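Local coordinates for mandelate racemase/muconate lactonizing enzyme family protein (Bradyrhizobium sp. ORS 278, PDB 3TOY) that belongs to the mandelate racemase/muconate lactonizing enzyme family, with a metal-binding barrel domain of the enolase type, its specific function being unassigned, at residues A[218-223]-A[242-247]; A[224-229]-A[246-251]; A[264-269]-A[288-293]. One frame throughout, in Å; residues are numbered along the deposited sequence.

Contact 1 of 3, residues A[218-223]-A[242-247]; sequences LDFNQS and TWIEEP. With CA (calcium ion), chain E; ACT (acetate ion), chain F.
Asp219 (chi1 -176°) and Glu245 (chi1 -179°) make the same choice at their first torsion, each placing CG trans to the backbone nitrogen, and this sends carboxylates from two adjoining strands to one calcium ion. The residues are a parallel bridged pair on the same face of the sheet, and beyond CG the longer Glu245 stays extended. Calcium lies 2.4 Å from Asp219 OD2 and 2.3 Å from Glu245 OE2. Asp219 OD2 and Glu245 OE2 are themselves 3.0 Å apart, a closeness of two acceptors that the shared cation probably makes tolerable. Acetate, two waters and Glu271 also belong to this site.

Second-shell bonds limit rotation of both carboxylates. Asp219 OD1 accepts Asn221 N at 2.8 Å, forming an Asx turn in which the donor sits above the carboxylate plane. A calcium-bound water links that same oxygen to Glu246 OE1. Glu245 OE1 offers its anti lone pair to Trp243 NE1, 2.8 Å away, and also meets Lys188 in a salt bridge.

Past the bridged pair, a type I' turn from Phe220 to Ser223 brings Gln222 N to Glu246 O, a bond of 2.7 Å. Gln222 and Glu246 run alongside each other, and a second water accepts from Gln222 NE2 and donates to Glu246 OE1. Gln250 N and Arg115 of a second subunit hold Gln222 OE1, and Asn272 holds Glu246 OE2. On the sheet face of Leu218 and Ile244, Ile244 CG2 abuts the edge of the Phe220 ring, 3.6 Å from CD2. Acidic metal ligands at the carboxyl ends of successive parallel strands in a beta-alpha-beta unit are characteristic of the enolase superfamily barrel.

Contact 2 of 3, residues A[224-229]-A[246-251]; sequences LDPAEA and EPVPQE. With P4C (O-acetaldehydyl-hexaethylene glycol), chain N.
Leu224 N donates to Pro247 O at 3.1 Å, the only hydrogen bond between the two segments. The bond is bent, with an N-H...O angle of 140°, and its donor is tilted somewhat from the carbonyl plane; Leu224 CB packs closely on the same oxygen, at 3.2 Å. One step on, the direction reverses. Val248 CA makes a CA-H...O contact with Leu224 O at 3.3 Å, and Pro249 CD also rests against that carbonyl oxygen. The segments' backbones meet most closely at Leu224 and Val248, whose alpha carbons are nearest neighbours.

Beyond this point the contact is apolar. A chi1 of -48° turns Val248 CG1 away from its own carbonyl carbon and toward the start of the helix. There the Val248 and Pro226 side chains cross at about a right angle, Val248 CG1 4.0 Å from Pro226 CD. A turn further along the helix, Ala229 CB packs on Pro247 CB at 3.7 Å and lies near Val248 CG1. Val259 and His256 of helix 253-262 close in on this cluster.

Asp225 starts the helix. Its OD1 accepts Glu228 N at 2.9 Å, nearly straight (160°), and the terminal O1 of O-acetaldehydyl-hexaethylene glycol donates to the same Asp225 OD1, also at 2.9 Å. The helix N-terminus would probably stabilise the negative charge of Asp225. Pro317 of a third subunit packs on Asp225. The arrangement is an N-capped helix, 226-236, whose first turn is wedged against the loop following the next strand, as at the strand-to-helix rim of a beta/alpha barrel.

Contact 3 of 3, residues A[264-269]-A[288-293]; sequences EIPIQA and SDFIMP
Ile265 O reaches Asp289 OD2 through a bridging water that donates to both, lying 2.6 Å from Asp289 OD2. Pro266 follows with a CH-pi contact: Pro266 CB lies over one face of the Phe290 ring, 3.9 Å from its centroid and displaced toward the rim nearest CE2 and CZ. The two side chains run alongside each other, and His338 meets the Phe290 ring edge-to-face.

At Ile267 both backbone polar atoms are engaged. Ile267 N donates almost straight (168°) to Asp289 OD2 at 2.8 Å, and Asp289 OD2 receives it on its anti lone pair. With chi1 at -60°, Asp289 CG sits beside its own nitrogen, OD2 facing Ile267 N while OD1 forms a salt bridge with Arg260, a residue of a second calcium site. Ile267 O accepts two donors, Asp289 N at 2.9 Å and Phe290 N at 3.0 Å, the latter bond being the straighter. Strand 267-269 and the short, weakly bonded strand 290-291 run parallel, joined by helix 275-285, which makes a beta-alpha-beta unit of the enolase-type barrel, although the bridges between these two strands are loose.

The first torsion of Gln268 (chi1 173°) swings CG to the far side from the backbone nitrogen and sets it 3.4 Å from Met292 SD, the two side chains crossing at about a right angle. Ala269 O then accepts Met292 N at 2.9 Å, and Ile291 CA also closes on Ala269 O with a CA-H...O contact. Ala269 CB stands near Ser288 CB, while Ser288 OG donates to Phe290 O at 2.7 Å from above the carbonyl plane.

Overall arrangement
All three contacts belong to the C-terminal enolase-like domain. Contacts 1 and 2 lie about 8 Å apart between centres and share Glu246 and Pro247: contact 1 joins strands 215-219 and 243-245, and contact 2 ties the intervening helix 226-236 to the loop leaving the second strand. Contact 3 comes later in the chain, about 9 Å from contact 1 and 13 Å from contact 2. Strands 243-245 and 267-269 are sheet neighbours, and probable hydrogen bonds Ile244 O to Gln268 N and Glu246 N to Gln268 O join contacts 1 and 3. Successive beta-alpha units thus form part of the barrel wall, with the calcium site at contact 1.

Contact 1 of 3, residues A[218-223]-A[242-247]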
loop_
_atom_site.group_PDB
_atom_site.type_symbol
_atom_site.label_atom_id
_atom_site.label_comp_id
_atom_site.label_asym_id
_atom_site.label_seq_id
_atom_site.Cartn_x
_atom_site.Cartn_y
_atom_site.Cartn_z
ATOM N N LEU A 218 -24.551 16.055 -14.350
ATOM C CA LEU A 218 -23.754 17.095 -15.026
ATOM C C LEU A 218 -22.566 16.487 -15.761
ATOM O O LEU A 218 -21.767 15.787 -15.153
ATOM C CB LEU A 218 -23.309 18.172 -14.023
ATOM C CG LEU A 218 -22.428 19.318 -14.554
ATOM C CD1 LEU A 218 -23.165 20.104 -15.653
ATOM C CD2 LEU A 218 -22.007 20.280 -13.408
ATOM N N ASP A 219 -22.461 16.758 -17.068
ATOM C CA ASP A 219 -21.416 16.203 -17.903
ATOM C C ASP A 219 -20.422 17.280 -18.318
ATOM O O ASP A 219 -20.789 18.238 -19.002
ATOM C CB ASP A 219 -22.073 15.530 -19.111
ATOM C CG ASP A 219 -21.088 14.826 -20.035
ATOM O OD1 ASP A 219 -19.867 14.832 -19.782
ATOM O OD2 ASP A 219 -21.564 14.228 -21.026
ATOM N N PHE A 220 -19.166 17.141 -17.878
ATOM C CA PHE A 220 -18.105 18.094 -18.212
ATOM C C PHE A 220 -17.415 17.783 -19.530
ATOM O O PHE A 220 -16.587 18.576 -20.007
ATOM C CB PHE A 220 -17.040 18.191 -17.087
ATOM C CG PHE A 220 -17.481 19.001 -15.895
ATOM C CD1 PHE A 220 -17.785 20.353 -16.033
ATOM C CD2 PHE A 220 -17.562 18.428 -14.635
ATOM C CE1 PHE A 220 -18.187 21.110 -14.959
ATOM C CE2 PHE A 220 -17.966 19.204 -13.516
ATOM C CZ PHE A 220 -18.270 20.544 -13.687
ATOM N N ASN A 221 -17.724 16.625 -20.118
ATOM C CA ASN A 221 -17.103 16.241 -21.391
ATOM C C ASN A 221 -15.587 16.415 -21.413
ATOM O O ASN A 221 -15.028 16.902 -22.392
ATOM C CB ASN A 221 -17.762 16.983 -22.573
ATOM C CG ASN A 221 -19.097 16.369 -22.953
ATOM O OD1 ASN A 221 -20.154 16.896 -22.614
ATOM N ND2 ASN A 221 -19.046 15.216 -23.589
ATOM N N GLN A 222 -14.913 15.980 -20.340
ATOM C CA GLN A 222 -13.439 15.940 -20.312
ATOM C C GLN A 222 -12.769 17.306 -20.287
ATOM O O GLN A 222 -11.560 17.412 -20.539
ATOM C CB GLN A 222 -12.886 15.164 -21.499
ATOM C CG GLN A 222 -13.529 13.787 -21.747
ATOM C CD GLN A 222 -12.972 13.147 -22.984
ATOM O OE1 GLN A 222 -11.795 12.750 -23.023
ATOM N NE2 GLN A 222 -13.805 13.044 -24.029
ATOM N N SER A 223 -13.523 18.339 -19.936
ATOM C CA SER A 223 -13.053 19.706 -20.180
ATOM C C SER A 223 -12.184 20.291 -19.060
ATOM O O SER A 223 -11.599 21.359 -19.230
ATOM C CB SER A 223 -14.237 20.623 -20.476
ATOM O OG SER A 223 -15.148 20.659 -19.365
ATOM N N THR A 242 -26.754 13.751 -9.155
ATOM C CA THR A 242 -26.641 12.308 -9.107
ATOM C C THR A 242 -25.232 11.852 -9.469
ATOM O O THR A 242 -24.730 10.886 -8.894
ATOM C CB THR A 242 -27.681 11.689 -10.058
ATOM O OG1 THR A 242 -28.967 11.815 -9.443
ATOM C CG2 THR A 242 -27.382 10.206 -10.342
ATOM N N TRP A 243 -24.618 12.532 -10.429
ATOM C CA TRP A 243 -23.227 12.219 -10.813
ATOM C C TRP A 243 -22.573 13.347 -11.584
ATOM O O TRP A 243 -23.266 14.243 -12.120
ATOM C CB TRP A 243 -23.147 10.878 -11.573
ATOM C CG TRP A 243 -23.594 10.841 -13.042
ATOM C CD1 TRP A 243 -23.224 11.682 -14.060
ATOM C CD2 TRP A 243 -24.411 9.825 -13.635
ATOM N NE1 TRP A 243 -23.786 11.252 -15.258
ATOM C CE2 TRP A 243 -24.517 10.115 -15.012
ATOM C CE3 TRP A 243 -25.067 8.695 -13.128
ATOM C CZ2 TRP A 243 -25.261 9.323 -15.878
ATOM C CZ3 TRP A 243 -25.812 7.913 -13.995
ATOM C CH2 TRP A 243 -25.892 8.227 -15.356
ATOM N N ILE A 244 -21.240 13.356 -11.552
ATOM C CA ILE A 244 -20.433 14.244 -12.382
ATOM C C ILE A 244 -19.750 13.368 -13.411
ATOM O O ILE A 244 -19.018 12.432 -13.041
ATOM C CB ILE A 244 -19.334 14.899 -11.547
ATOM C CG1 ILE A 244 -19.978 15.717 -10.413
ATOM C CG2 ILE A 244 -18.435 15.751 -12.445
ATOM C CD1 ILE A 244 -20.660 17.030 -10.897
ATOM N N GLU A 245 -19.914 13.693 -14.696
ATOM C CA GLU A 245 -19.501 12.780 -15.756
ATOM C C GLU A 245 -18.261 13.311 -16.490
ATOM O O GLU A 245 -18.198 14.501 -16.830
ATOM C CB GLU A 245 -20.691 12.596 -16.704
ATOM C CG GLU A 245 -20.477 11.671 -17.869
ATOM C CD GLU A 245 -21.788 11.457 -18.621
ATOM O OE1 GLU A 245 -22.833 11.307 -17.934
ATOM O OE2 GLU A 245 -21.755 11.428 -19.875
ATOM N N GLU A 246 -17.281 12.426 -16.714
ATOM C CA GLU A 246 -16.007 12.762 -17.376
ATOM C C GLU A 246 -15.472 14.142 -17.017
ATOM O O GLU A 246 -15.357 15.011 -17.880
ATOM C CB GLU A 246 -16.134 12.611 -18.898
ATOM C CG GLU A 246 -16.239 11.157 -19.367
ATOM C CD GLU A 246 -15.987 11.020 -20.872
ATOM O OE1 GLU A 246 -16.585 11.802 -21.641
ATOM O OE2 GLU A 246 -15.185 10.160 -21.285
ATOM N N PRO A 247 -15.111 14.352 -15.740
ATOM C CA PRO A 247 -14.586 15.660 -15.345
ATOM C C PRO A 247 -13.289 16.005 -16.057
ATOM O O PRO A 247 -13.017 17.180 -16.266
ATOM C CB PRO A 247 -14.331 15.512 -13.840
ATOM C CG PRO A 247 -14.225 14.024 -13.625
ATOM C CD PRO A 247 -15.186 13.422 -14.603
HETATM CA CA CA E . -21.037 12.085 -21.973
HETATM C C ACT F . -21.522 12.995 -25.273
HETATM O O ACT F . -22.434 12.154 -25.472
HETATM O OXT ACT F . -21.343 13.352 -24.090
HETATM C CH3 ACT F . -20.679 13.555 -26.387
HETATM O O HOH W 1 -19.028 12.804 -21.197
HETATM O O HOH W 2 -16.725 13.346 -23.786
HETATM O O HOH W 3 -23.235 11.606 -22.948
#

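Contact 2 of 3, residues A[224-229]-A[246-251]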
loop_
_atom_site.group_PDB
_atom_site.type_symbol
_atom_site.label_atom_id
_atom_site.label_comp_id
_atom_site.label_asym_id
_atom_site.label_seq_id
_atom_site.Cartn_x
_atom_site.Cartn_y
_atom_site.Cartn_z
ATOM N N LEU A 224 -12.095 19.611 -17.921
ATOM C CA LEU A 224 -11.329 20.159 -16.789
ATOM C C LEU A 224 -10.060 19.363 -16.523
ATOM O O LEU A 224 -9.916 18.264 -17.033
ATOM C CB LEU A 224 -12.186 20.165 -15.523
ATOM C CG LEU A 224 -13.558 20.824 -15.653
ATOM C CD1 LEU A 224 -14.303 20.778 -14.325
ATOM C CD2 LEU A 224 -13.340 22.273 -16.095
ATOM N N ASP A 225 -9.151 19.928 -15.718
ATOM C CA ASP A 225 -8.059 19.148 -15.121
ATOM C C ASP A 225 -8.469 18.711 -13.720
ATOM O O ASP A 225 -9.501 19.156 -13.193
ATOM C CB ASP A 225 -6.697 19.886 -15.151
ATOM C CG ASP A 225 -6.684 21.199 -14.369
ATOM O OD1 ASP A 225 -7.440 21.380 -13.412
ATOM O OD2 ASP A 225 -5.871 22.070 -14.720
ATOM N N PRO A 226 -7.710 17.786 -13.120
ATOM C CA PRO A 226 -8.177 17.286 -11.837
ATOM C C PRO A 226 -8.337 18.342 -10.746
ATOM O O PRO A 226 -9.331 18.318 -10.024
ATOM C CB PRO A 226 -7.117 16.241 -11.475
ATOM C CG PRO A 226 -6.725 15.695 -12.826
ATOM C CD PRO A 226 -6.679 16.912 -13.709
ATOM N N ALA A 227 -7.400 19.286 -10.625
ATOM C CA ALA A 227 -7.546 20.282 -9.563
ATOM C C ALA A 227 -8.811 21.142 -9.794
ATOM O O ALA A 227 -9.563 21.431 -8.855
ATOM C CB ALA A 227 -6.284 21.175 -9.453
ATOM N N GLU A 228 -9.046 21.537 -11.038
ATOM C CA GLU A 228 -10.226 22.372 -11.304
ATOM C C GLU A 228 -11.526 21.588 -11.134
ATOM O O GLU A 228 -12.529 22.117 -10.625
ATOM C CB GLU A 228 -10.151 23.018 -12.685
ATOM C CG GLU A 228 -11.354 23.932 -12.995
ATOM C CD GLU A 228 -11.460 25.190 -12.106
ATOM O OE1 GLU A 228 -10.502 25.532 -11.365
ATOM O OE2 GLU A 228 -12.510 25.873 -12.178
ATOM N N ALA A 229 -11.520 20.326 -11.552
ATOM C CA ALA A 229 -12.702 19.493 -11.372
ATOM C C ALA A 229 -13.012 19.390 -9.884
ATOM O O ALA A 229 -14.142 19.555 -9.446
ATOM C CB ALA A 229 -12.479 18.109 -11.978
ATOM N N GLU A 246 -17.281 12.426 -16.714
ATOM C CA GLU A 246 -16.007 12.762 -17.376
ATOM C C GLU A 246 -15.472 14.142 -17.017
ATOM O O GLU A 246 -15.357 15.011 -17.880
ATOM C CB GLU A 246 -16.134 12.611 -18.898
ATOM C CG GLU A 246 -16.239 11.157 -19.367
ATOM C CD GLU A 246 -15.987 11.020 -20.872
ATOM O OE1 GLU A 246 -16.585 11.802 -21.641
ATOM O OE2 GLU A 246 -15.185 10.160 -21.285
ATOM N N PRO A 247 -15.111 14.352 -15.740
ATOM C CA PRO A 247 -14.586 15.660 -15.345
ATOM C C PRO A 247 -13.289 16.005 -16.057
ATOM O O PRO A 247 -13.017 17.180 -16.266
ATOM C CB PRO A 247 -14.331 15.512 -13.840
ATOM C CG PRO A 247 -14.225 14.024 -13.625
ATOM C CD PRO A 247 -15.186 13.422 -14.603
ATOM N N VAL A 248 -12.501 14.992 -16.418
ATOM C CA VAL A 248 -11.191 15.222 -17.030
ATOM C C VAL A 248 -11.023 14.304 -18.232
ATOM O O VAL A 248 -11.888 13.481 -18.483
ATOM C CB VAL A 248 -10.060 15.017 -15.977
ATOM C CG1 VAL A 248 -10.431 15.795 -14.689
ATOM C CG2 VAL A 248 -9.882 13.543 -15.643
ATOM N N PRO A 249 -9.922 14.448 -18.998
ATOM C CA PRO A 249 -9.788 13.584 -20.172
ATOM C C PRO A 249 -9.995 12.103 -19.864
ATOM O O PRO A 249 -9.516 11.587 -18.832
ATOM C CB PRO A 249 -8.365 13.861 -20.664
ATOM C CG PRO A 249 -8.127 15.310 -20.243
ATOM C CD PRO A 249 -8.842 15.449 -18.910
ATOM N N GLN A 250 -10.702 11.421 -20.762
ATOM C CA GLN A 250 -11.041 10.013 -20.573
ATOM C C GLN A 250 -9.803 9.123 -20.396
ATOM O O GLN A 250 -9.875 8.122 -19.697
ATOM C CB GLN A 250 -11.897 9.487 -21.736
ATOM C CG GLN A 250 -11.296 9.671 -23.157
ATOM C CD GLN A 250 -10.599 8.434 -23.682
ATOM O OE1 GLN A 250 -10.442 7.433 -22.974
ATOM N NE2 GLN A 250 -10.166 8.491 -24.950
ATOM N N GLU A 251 -8.690 9.470 -21.039
ATOM C CA GLU A 251 -7.480 8.641 -20.953
ATOM C C GLU A 251 -6.802 8.804 -19.594
ATOM O O GLU A 251 -5.909 8.029 -19.251
ATOM C CB GLU A 251 -6.450 9.052 -22.021
ATOM C CG GLU A 251 -6.955 8.964 -23.469
ATOM C CD GLU A 251 -7.478 10.301 -24.005
ATOM O OE1 GLU A 251 -7.939 11.138 -23.199
ATOM O OE2 GLU A 251 -7.431 10.503 -25.249
HETATM O O1 P4C N . -6.418 23.753 -12.206
HETATM C C2 P4C N . -5.426 24.747 -12.511
HETATM C C3 P4C N . -6.039 25.757 -13.474
HETATM O O4 P4C N . -5.228 25.807 -14.636
HETATM C C5 P4C N . -5.896 26.412 -15.736
HETATM C C6 P4C N . -5.041 27.579 -16.208
HETATM O O7 P4C N . -5.229 28.680 -15.317
HETATM C C8 P4C N . -4.387 29.779 -15.677
HETATM C C9 P4C N . -4.582 30.912 -14.693
HETATM O O10 P4C N . -5.901 31.404 -14.878
HETATM C C11 P4C N . -6.114 32.580 -14.109
HETATM C C12 P4C N . -7.594 32.910 -14.143
HETATM O O13 P4C N . -8.335 31.729 -13.846
HETATM C C14 P4C N . -9.731 31.998 -13.702
HETATM C C15 P4C N . -10.402 30.766 -13.113
HETATM O O16 P4C N . -10.051 30.679 -11.736
HETATM C C17 P4C N . -10.148 29.361 -11.205
HETATM C C18 P4C N . -9.569 29.376 -9.794
HETATM O O19 P4C N . -10.376 30.191 -8.945
HETATM C C20 P4C N . -9.820 30.359 -7.640
HETATM C C21 P4C N . -10.638 31.365 -6.835
HETATM O O22 P4C N . -10.447 32.692 -7.340
#

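Contact 3 of 3, residues A[264-269]-A[288-293]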
loop_
_atom_site.group_PDB
_atom_site.type_symbol
_atom_site.label_atom_id
_atom_site.label_comp_id
_atom_site.label_asym_id
_atom_site.label_seq_id
_atom_site.Cartn_x
_atom_site.Cartn_y
_atom_site.Cartn_z
ATOM N N GLU A 264 -17.362 14.562 -3.283
ATOM C CA GLU A 264 -18.535 14.138 -2.532
ATOM C C GLU A 264 -19.702 13.768 -3.477
ATOM O O GLU A 264 -20.771 13.343 -3.032
ATOM C CB GLU A 264 -18.966 15.224 -1.547
ATOM C CG GLU A 264 -17.948 15.509 -0.441
ATOM C CD GLU A 264 -17.934 14.450 0.662
ATOM O OE1 GLU A 264 -17.986 13.236 0.347
ATOM O OE2 GLU A 264 -17.860 14.835 1.854
ATOM N N ILE A 265 -19.490 13.927 -4.776
ATOM C CA ILE A 265 -20.497 13.530 -5.771
ATOM C C ILE A 265 -19.939 12.373 -6.573
ATOM O O ILE A 265 -18.764 12.401 -6.927
ATOM C CB ILE A 265 -20.800 14.699 -6.750
ATOM C CG1 ILE A 265 -21.136 15.978 -5.958
ATOM C CG2 ILE A 265 -21.938 14.300 -7.717
ATOM C CD1 ILE A 265 -21.379 17.245 -6.864
ATOM N N PRO A 266 -20.769 11.343 -6.840
ATOM C CA PRO A 266 -20.255 10.195 -7.570
ATOM C C PRO A 266 -19.686 10.613 -8.920
ATOM O O PRO A 266 -20.244 11.489 -9.603
ATOM C CB PRO A 266 -21.471 9.285 -7.715
ATOM C CG PRO A 266 -22.355 9.642 -6.470
ATOM C CD PRO A 266 -22.138 11.138 -6.325
ATOM N N ILE A 267 -18.581 9.980 -9.302
ATOM C CA ILE A 267 -17.930 10.264 -10.575
ATOM C C ILE A 267 -18.337 9.194 -11.574
ATOM O O ILE A 267 -18.219 8.001 -11.289
ATOM C CB ILE A 267 -16.401 10.223 -10.403
ATOM C CG1 ILE A 267 -15.968 11.313 -9.421
ATOM C CG2 ILE A 267 -15.690 10.413 -11.739
ATOM C CD1 ILE A 267 -16.427 12.778 -9.835
ATOM N N GLN A 268 -18.837 9.635 -12.729
ATOM C CA GLN A 268 -19.274 8.761 -13.825
ATOM C C GLN A 268 -18.284 8.911 -14.997
ATOM O O GLN A 268 -17.814 10.016 -15.289
ATOM C CB GLN A 268 -20.681 9.214 -14.289
ATOM C CG GLN A 268 -21.233 8.523 -15.529
ATOM C CD GLN A 268 -21.551 7.063 -15.278
ATOM O OE1 GLN A 268 -20.639 6.234 -15.220
ATOM N NE2 GLN A 268 -22.859 6.729 -15.119
ATOM N N ALA A 269 -17.968 7.798 -15.653
ATOM C CA ALA A 269 -17.041 7.825 -16.789
ATOM C C ALA A 269 -17.202 6.556 -17.581
ATOM O O ALA A 269 -17.978 5.696 -17.210
ATOM C CB ALA A 269 -15.573 7.997 -16.319
ATOM N N SER A 288 -13.517 5.647 -11.316
ATOM C CA SER A 288 -14.880 6.175 -11.144
ATOM C C SER A 288 -15.757 5.364 -10.200
ATOM O O SER A 288 -15.445 4.217 -9.873
ATOM C CB SER A 288 -15.553 6.294 -12.511
ATOM O OG SER A 288 -15.755 4.991 -13.065
ATOM N N ASP A 289 -16.847 5.986 -9.738
ATOM C CA ASP A 289 -17.833 5.326 -8.902
ATOM C C ASP A 289 -18.839 4.595 -9.719
ATOM O O ASP A 289 -19.313 3.545 -9.295
ATOM C CB ASP A 289 -18.577 6.357 -8.040
ATOM C CG ASP A 289 -17.626 7.116 -7.149
ATOM O OD1 ASP A 289 -17.053 6.468 -6.254
ATOM O OD2 ASP A 289 -17.410 8.324 -7.347
ATOM N N PHE A 290 -19.182 5.182 -10.872
ATOM C CA PHE A 290 -20.160 4.618 -11.797
ATOM C C PHE A 290 -19.426 4.447 -13.139
ATOM O O PHE A 290 -18.434 5.142 -13.403
ATOM C CB PHE A 290 -21.295 5.637 -12.052
ATOM C CG PHE A 290 -22.126 5.995 -10.818
ATOM C CD1 PHE A 290 -22.176 5.158 -9.711
ATOM C CD2 PHE A 290 -22.893 7.155 -10.811
ATOM C CE1 PHE A 290 -22.969 5.502 -8.617
ATOM C CE2 PHE A 290 -23.694 7.491 -9.721
ATOM C CZ PHE A 290 -23.735 6.655 -8.642
ATOM N N ILE A 291 -19.946 3.587 -14.022
ATOM C CA ILE A 291 -19.433 3.539 -15.390
ATOM C C ILE A 291 -20.620 3.552 -16.354
ATOM O O ILE A 291 -21.710 3.145 -15.985
ATOM C CB ILE A 291 -18.545 2.272 -15.708
ATOM C CG1 ILE A 291 -19.311 0.970 -15.451
ATOM C CG2 ILE A 291 -17.191 2.349 -14.898
ATOM C CD1 ILE A 291 -18.537 -0.256 -15.883
ATOM N N MET A 292 -20.356 3.995 -17.573
ATOM C CA MET A 292 -21.346 3.972 -18.654
ATOM C C MET A 292 -20.670 3.629 -19.987
ATOM O O MET A 292 -20.340 4.529 -20.780
ATOM C CB MET A 292 -22.074 5.326 -18.753
ATOM C CG MET A 292 -21.188 6.563 -18.777
ATOM S SD MET A 292 -22.164 8.100 -18.735
ATOM C CE MET A 292 -22.718 8.220 -20.475
ATOM N N PRO A 293 -20.425 2.334 -20.223
ATOM C CA PRO A 293 -19.787 1.963 -21.485
ATOM C C PRO A 293 -20.663 2.368 -22.685
ATOM O O PRO A 293 -21.883 2.489 -22.543
ATOM C CB PRO A 293 -19.673 0.440 -21.400
ATOM C CG PRO A 293 -19.832 0.102 -19.930
ATOM C CD PRO A 293 -20.695 1.171 -19.352
HETATM O O HOH W 4 -16.887 10.254 -5.709
#